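Local coordinates for protein macrophomate synthase intermolecular Diels-Alderase (Macrophoma commelinae, PDB 1IZC) that belongs to the HpcH/HpaI aldolase/citrate lyase family of TIM-barrel enzymes and holds a magnesium ion together with pyruvic acid, at residues A[118-132]-A[178-192]. The protein carries 1 engineered substitution. Numbering follows the deposited sequence.
Sequences AAGIVIPHVETVEEV and VCIIPQIESVKGVEN. With MG (magnesium ion), chain B; PYR (pyruvic acid), chain C.
The carboxylate of Glu185 lies over one face of the His125 ring, the two planes only 11° apart, with Glu185 OE2 3.1 Å from His125 ND1 and displaced toward the ring's rim. That is a stack and not a hydrogen bond, because OE2 lies above the ring plane while ND1 points along it; OE2 instead accepts the backbone N-H of His125 through its anti lone pair, N to OE2 2.8 Å, and water 4 also donates to it. With OE2 so held, Glu185 OE1 binds the magnesium ion at 2.1 Å. CG of Glu185 sits between its own backbone N and carbonyl carbon (chi1 51°), and the extended chain beyond carries the carboxylate to the metal. Water 1 meets the ring edge at His125 ND1, while His125 NE2 is hydrogen-bonded to Glu72 OE2. Gln183 reaches pyruvic acid, its NE2 3.0 Å from O3, and Gln183 OE1 is hydrogen-bonded to Arg101 NH1. Farther along, Ser186 OG donates to the anti lone pair of Glu127 OE2 at 2.6 Å and accepts from Gly189 N, capping helix 187-191. Asn192 ND2 donates an N-H to Glu127 O, which lies 9° out of the amide plane of Asn192. Ile123 CD1 presses tightly on Ile180 CG2 (3.5 Å), and Val126 CG2 packs against Pro182 CB. Five backbone bonds, from Cys179 N to Ala119 O through Gln183 N to Ile123 O, join strands 120-123 and 179-184, neighbours in the eight-stranded parallel TIM barrel. Strands 97-101 and 205-207 flank this pair; helix 129-139 packs over Ile121, Ile123 and Ile180, and Asp211, beyond strand 205-207, completes the protein's share of the metal site.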
loop_
_atom_site.group_PDB
_atom_site.type_symbol
_atom_site.label_atom_id
_atom_site.label_comp_id
_atom_site.label_asym_id
_atom_site.label_seq_id
_atom_site.Cartn_x
_atom_site.Cartn_y
_atom_site.Cartn_z
ATOM N N ALA A 118 18.372 12.481 -2.451
ATOM C CA ALA A 118 18.040 13.904 -2.553
ATOM C C ALA A 118 19.328 14.717 -2.587
ATOM O O ALA A 118 20.243 14.457 -1.805
ATOM C CB ALA A 118 17.180 14.340 -1.364
ATOM N N ALA A 119 19.389 15.707 -3.474
ATOM C CA ALA A 119 20.588 16.551 -3.601
ATOM C C ALA A 119 20.478 17.856 -2.820
ATOM O O ALA A 119 21.469 18.552 -2.626
ATOM C CB ALA A 119 20.855 16.854 -5.082
ATOM N N GLY A 120 19.274 18.184 -2.379
ATOM C CA GLY A 120 19.066 19.409 -1.623
ATOM C C GLY A 120 18.022 19.217 -0.535
ATOM O O GLY A 120 17.025 18.507 -0.719
ATOM N N ILE A 121 18.257 19.842 0.611
ATOM C CA ILE A 121 17.329 19.772 1.726
ATOM C C ILE A 121 16.947 21.201 2.105
ATOM O O ILE A 121 17.818 22.042 2.343
ATOM C CB ILE A 121 17.974 19.088 2.958
ATOM C CG1 ILE A 121 18.369 17.644 2.624
ATOM C CG2 ILE A 121 17.034 19.142 4.147
ATOM C CD1 ILE A 121 17.190 16.679 2.367
ATOM N N VAL A 122 15.646 21.473 2.136
ATOM C CA VAL A 122 15.144 22.780 2.538
ATOM C C VAL A 122 14.640 22.626 3.974
ATOM O O VAL A 122 13.845 21.729 4.283
ATOM C CB VAL A 122 13.995 23.265 1.618
ATOM C CG1 VAL A 122 13.374 24.550 2.197
ATOM C CG2 VAL A 122 14.533 23.509 0.206
ATOM N N ILE A 123 15.119 23.500 4.853
ATOM C CA ILE A 123 14.769 23.451 6.272
ATOM C C ILE A 123 13.741 24.528 6.572
ATOM O O ILE A 123 14.027 25.720 6.444
ATOM C CB ILE A 123 16.012 23.734 7.145
ATOM C CG1 ILE A 123 17.133 22.757 6.787
ATOM C CG2 ILE A 123 15.634 23.622 8.634
ATOM C CD1 ILE A 123 18.501 23.238 7.265
ATOM N N PRO A 124 12.525 24.128 6.969
ATOM C CA PRO A 124 11.539 25.169 7.251
ATOM C C PRO A 124 11.702 25.888 8.588
ATOM O O PRO A 124 12.349 25.395 9.514
ATOM C CB PRO A 124 10.206 24.423 7.154
ATOM C CG PRO A 124 10.541 23.037 7.627
ATOM C CD PRO A 124 11.954 22.773 7.088
ATOM N N HIS A 125 11.127 27.087 8.643
ATOM C CA HIS A 125 11.090 27.906 9.847
ATOM C C HIS A 125 12.434 28.133 10.522
ATOM O O HIS A 125 12.521 28.079 11.740
ATOM C CB HIS A 125 10.128 27.260 10.850
ATOM C CG HIS A 125 8.887 26.712 10.214
ATOM N ND1 HIS A 125 7.892 27.521 9.705
ATOM C CD2 HIS A 125 8.528 25.439 9.912
ATOM C CE1 HIS A 125 6.979 26.770 9.110
ATOM N NE2 HIS A 125 7.342 25.504 9.221
ATOM N N VAL A 126 13.472 28.399 9.741
ATOM C CA VAL A 126 14.791 28.624 10.335
ATOM C C VAL A 126 14.851 29.996 10.993
ATOM O O VAL A 126 14.465 30.996 10.389
ATOM C CB VAL A 126 15.901 28.514 9.270
ATOM C CG1 VAL A 126 17.245 28.964 9.857
ATOM C CG2 VAL A 126 16.030 27.073 8.824
ATOM N N GLU A 127 15.333 30.035 12.231
ATOM C CA GLU A 127 15.444 31.305 12.954
ATOM C C GLU A 127 16.823 31.525 13.573
ATOM O O GLU A 127 17.160 32.656 13.948
ATOM C CB GLU A 127 14.366 31.384 14.044
ATOM C CG GLU A 127 12.951 31.277 13.490
ATOM C CD GLU A 127 11.876 31.467 14.536
ATOM O OE1 GLU A 127 12.112 31.119 15.710
ATOM O OE2 GLU A 127 10.790 31.954 14.173
ATOM N N THR A 128 17.615 30.459 13.675
ATOM C CA THR A 128 18.951 30.561 14.265
ATOM C C THR A 128 20.007 29.772 13.503
ATOM O O THR A 128 19.711 28.794 12.810
ATOM C CB THR A 128 18.985 30.055 15.738
ATOM O OG1 THR A 128 18.848 28.627 15.763
ATOM C CG2 THR A 128 17.869 30.677 16.561
ATOM N N VAL A 129 21.256 30.195 13.651
ATOM C CA VAL A 129 22.345 29.503 12.993
ATOM C C VAL A 129 22.474 28.111 13.618
ATOM O O VAL A 129 22.848 27.152 12.942
ATOM C CB VAL A 129 23.668 30.299 13.151
ATOM C CG1 VAL A 129 24.826 29.479 12.650
ATOM C CG2 VAL A 129 23.581 31.606 12.375
ATOM N N GLU A 130 22.148 27.993 14.904
ATOM C CA GLU A 130 22.233 26.696 15.579
ATOM C C GLU A 130 21.290 25.668 14.955
ATOM O O GLU A 130 21.640 24.489 14.842
ATOM C CB GLU A 130 21.897 26.817 17.074
ATOM C CG GLU A 130 22.928 27.573 17.925
ATOM C CD GLU A 130 22.942 29.081 17.685
ATOM O OE1 GLU A 130 21.934 29.636 17.207
ATOM O OE2 GLU A 130 23.971 29.725 18.000
ATOM N N GLU A 131 20.096 26.098 14.561
ATOM C CA GLU A 131 19.149 25.156 13.953
ATOM C C GLU A 131 19.720 24.606 12.652
ATOM O O GLU A 131 19.544 23.431 12.331
ATOM C CB GLU A 131 17.808 25.837 13.660
ATOM C CG GLU A 131 17.086 26.289 14.915
ATOM C CD GLU A 131 15.839 27.089 14.626
ATOM O OE1 GLU A 131 15.827 27.858 13.647
ATOM O OE2 GLU A 131 14.867 26.954 15.396
ATOM N N VAL A 132 20.399 25.466 11.900
ATOM C CA VAL A 132 20.986 25.036 10.643
ATOM C C VAL A 132 22.146 24.077 10.906
ATOM O O VAL A 132 22.309 23.083 10.204
ATOM C CB VAL A 132 21.481 26.245 9.819
ATOM C CG1 VAL A 132 22.118 25.763 8.522
ATOM C CG2 VAL A 132 20.309 27.182 9.520
ATOM N N VAL A 178 25.501 17.341 -2.093
ATOM C CA VAL A 178 24.345 17.738 -1.288
ATOM C C VAL A 178 24.352 19.168 -0.760
ATOM O O VAL A 178 25.367 19.645 -0.242
ATOM C CB VAL A 178 24.161 16.748 -0.117
ATOM C CG1 VAL A 178 22.986 17.179 0.763
ATOM C CG2 VAL A 178 23.915 15.335 -0.673
ATOM N N CYS A 179 23.197 19.822 -0.873
ATOM C CA CYS A 179 23.026 21.220 -0.459
ATOM C C CYS A 179 22.021 21.440 0.666
ATOM O O CYS A 179 21.045 20.686 0.805
ATOM C CB CYS A 179 22.581 22.059 -1.657
ATOM S SG CYS A 179 23.700 22.003 -3.076
ATOM N N ILE A 180 22.269 22.490 1.454
ATOM C CA ILE A 180 21.398 22.880 2.559
ATOM C C ILE A 180 20.814 24.256 2.237
ATOM O O ILE A 180 21.547 25.203 1.912
ATOM C CB ILE A 180 22.150 22.970 3.915
ATOM C CG1 ILE A 180 22.754 21.631 4.286
ATOM C CG2 ILE A 180 21.176 23.357 5.015
ATOM C CD1 ILE A 180 23.332 21.604 5.706
ATOM N N ILE A 181 19.490 24.353 2.323
ATOM C CA ILE A 181 18.761 25.575 2.030
ATOM C C ILE A 181 17.811 25.964 3.169
ATOM O O ILE A 181 16.731 25.381 3.318
ATOM C CB ILE A 181 17.916 25.415 0.734
ATOM C CG1 ILE A 181 18.829 25.074 -0.447
ATOM C CG2 ILE A 181 17.152 26.709 0.410
ATOM C CD1 ILE A 181 18.905 23.581 -0.742
ATOM N N PRO A 182 18.207 26.944 3.992
ATOM C CA PRO A 182 17.327 27.361 5.091
ATOM C C PRO A 182 16.142 28.112 4.508
ATOM O O PRO A 182 16.295 28.829 3.522
ATOM C CB PRO A 182 18.199 28.321 5.900
ATOM C CG PRO A 182 19.605 27.864 5.606
ATOM C CD PRO A 182 19.541 27.559 4.121
ATOM N N GLN A 183 14.969 27.952 5.113
ATOM C CA GLN A 183 13.801 28.686 4.663
ATOM C C GLN A 183 13.447 29.681 5.769
ATOM O O GLN A 183 13.294 29.308 6.938
ATOM C CB GLN A 183 12.638 27.733 4.379
ATOM C CG GLN A 183 11.373 28.452 4.013
ATOM C CD GLN A 183 10.323 27.524 3.453
ATOM O OE1 GLN A 183 10.297 26.330 3.764
ATOM N NE2 GLN A 183 9.440 28.072 2.633
ATOM N N ILE A 184 13.356 30.951 5.389
ATOM C CA ILE A 184 13.047 32.056 6.302
ATOM C C ILE A 184 11.564 32.369 6.151
ATOM O O ILE A 184 11.113 32.787 5.081
ATOM C CB ILE A 184 13.878 33.306 5.923
ATOM C CG1 ILE A 184 15.370 32.975 5.976
ATOM C CG2 ILE A 184 13.567 34.463 6.874
ATOM C CD1 ILE A 184 15.884 32.652 7.367
ATOM N N GLU A 185 10.802 32.191 7.221
ATOM C CA GLU A 185 9.366 32.404 7.112
ATOM C C GLU A 185 8.695 32.834 8.400
ATOM O O GLU A 185 7.555 32.457 8.689
ATOM C CB GLU A 185 8.715 31.139 6.573
ATOM C CG GLU A 185 9.088 29.875 7.308
ATOM C CD GLU A 185 8.552 28.652 6.597
ATOM O OE1 GLU A 185 7.587 28.831 5.840
ATOM O OE2 GLU A 185 9.073 27.535 6.785
ATOM N N SER A 186 9.407 33.633 9.178
ATOM C CA SER A 186 8.854 34.144 10.421
ATOM C C SER A 186 9.492 35.492 10.704
ATOM O O SER A 186 10.534 35.824 10.138
ATOM C CB SER A 186 9.133 33.194 11.584
ATOM O OG SER A 186 10.520 33.094 11.854
ATOM N N VAL A 187 8.862 36.262 11.584
ATOM C CA VAL A 187 9.397 37.570 11.947
ATOM C C VAL A 187 10.787 37.418 12.557
ATOM O O VAL A 187 11.710 38.167 12.218
ATOM C CB VAL A 187 8.459 38.290 12.945
ATOM C CG1 VAL A 187 9.133 39.542 13.497
ATOM C CG2 VAL A 187 7.162 38.661 12.243
ATOM N N LYS A 188 10.954 36.453 13.454
ATOM C CA LYS A 188 12.260 36.242 14.072
ATOM C C LYS A 188 13.287 35.788 13.036
ATOM O O LYS A 188 14.471 36.118 13.139
ATOM C CB LYS A 188 12.163 35.205 15.196
ATOM C CG LYS A 188 11.474 35.724 16.449
ATOM C CD LYS A 188 11.597 34.725 17.596
ATOM C CE LYS A 188 11.051 35.308 18.896
ATOM N NZ LYS A 188 11.136 34.341 20.032
ATOM N N GLY A 189 12.835 35.024 12.041
ATOM C CA GLY A 189 13.747 34.562 11.005
ATOM C C GLY A 189 14.285 35.734 10.197
ATOM O O GLY A 189 15.479 35.825 9.906
ATOM N N VAL A 190 13.388 36.638 9.832
ATOM C CA VAL A 190 13.765 37.817 9.071
ATOM C C VAL A 190 14.683 38.701 9.915
ATOM O O VAL A 190 15.673 39.244 9.422
ATOM C CB VAL A 190 12.502 38.597 8.645
ATOM C CG1 VAL A 190 12.878 39.996 8.137
ATOM C CG2 VAL A 190 11.777 37.822 7.545
ATOM N N GLU A 191 14.375 38.820 11.200
ATOM C CA GLU A 191 15.191 39.649 12.076
ATOM C C GLU A 191 16.625 39.133 12.205
ATOM O O GLU A 191 17.554 39.907 12.462
ATOM C CB GLU A 191 14.533 39.759 13.458
ATOM C CG GLU A 191 13.119 40.335 13.388
ATOM C CD GLU A 191 12.463 40.570 14.745
ATOM O OE1 GLU A 191 12.449 39.641 15.586
ATOM O OE2 GLU A 191 11.939 41.688 14.955
ATOM N N ASN A 192 16.818 37.834 11.995
ATOM C CA ASN A 192 18.147 37.244 12.120
ATOM C C ASN A 192 18.690 36.747 10.772
ATOM O O ASN A 192 19.638 35.963 10.736
ATOM C CB ASN A 192 18.073 36.088 13.132
ATOM C CG ASN A 192 19.438 35.620 13.606
ATOM O OD1 ASN A 192 20.374 36.413 13.744
ATOM N ND2 ASN A 192 19.554 34.322 13.878
HETATM MG MG MG B . 5.984 27.627 5.274
HETATM C C PYR C . 5.360 29.414 3.080
HETATM O O PYR C . 5.071 29.331 4.289
HETATM O OXT PYR C . 4.979 30.336 2.317
HETATM C CA PYR C . 6.231 28.276 2.608
HETATM O O3 PYR C . 6.617 27.347 3.336
HETATM C CB PYR C . 6.606 28.353 1.185
HETATM O O HOH W 1 7.550 30.124 10.418
HETATM O O HOH W 2 11.794 31.427 9.784
HETATM O O HOH W 3 21.626 32.836 15.089
HETATM O O HOH W 4 7.064 25.894 6.067
HETATM O O HOH W 5 4.175 26.443 4.582
#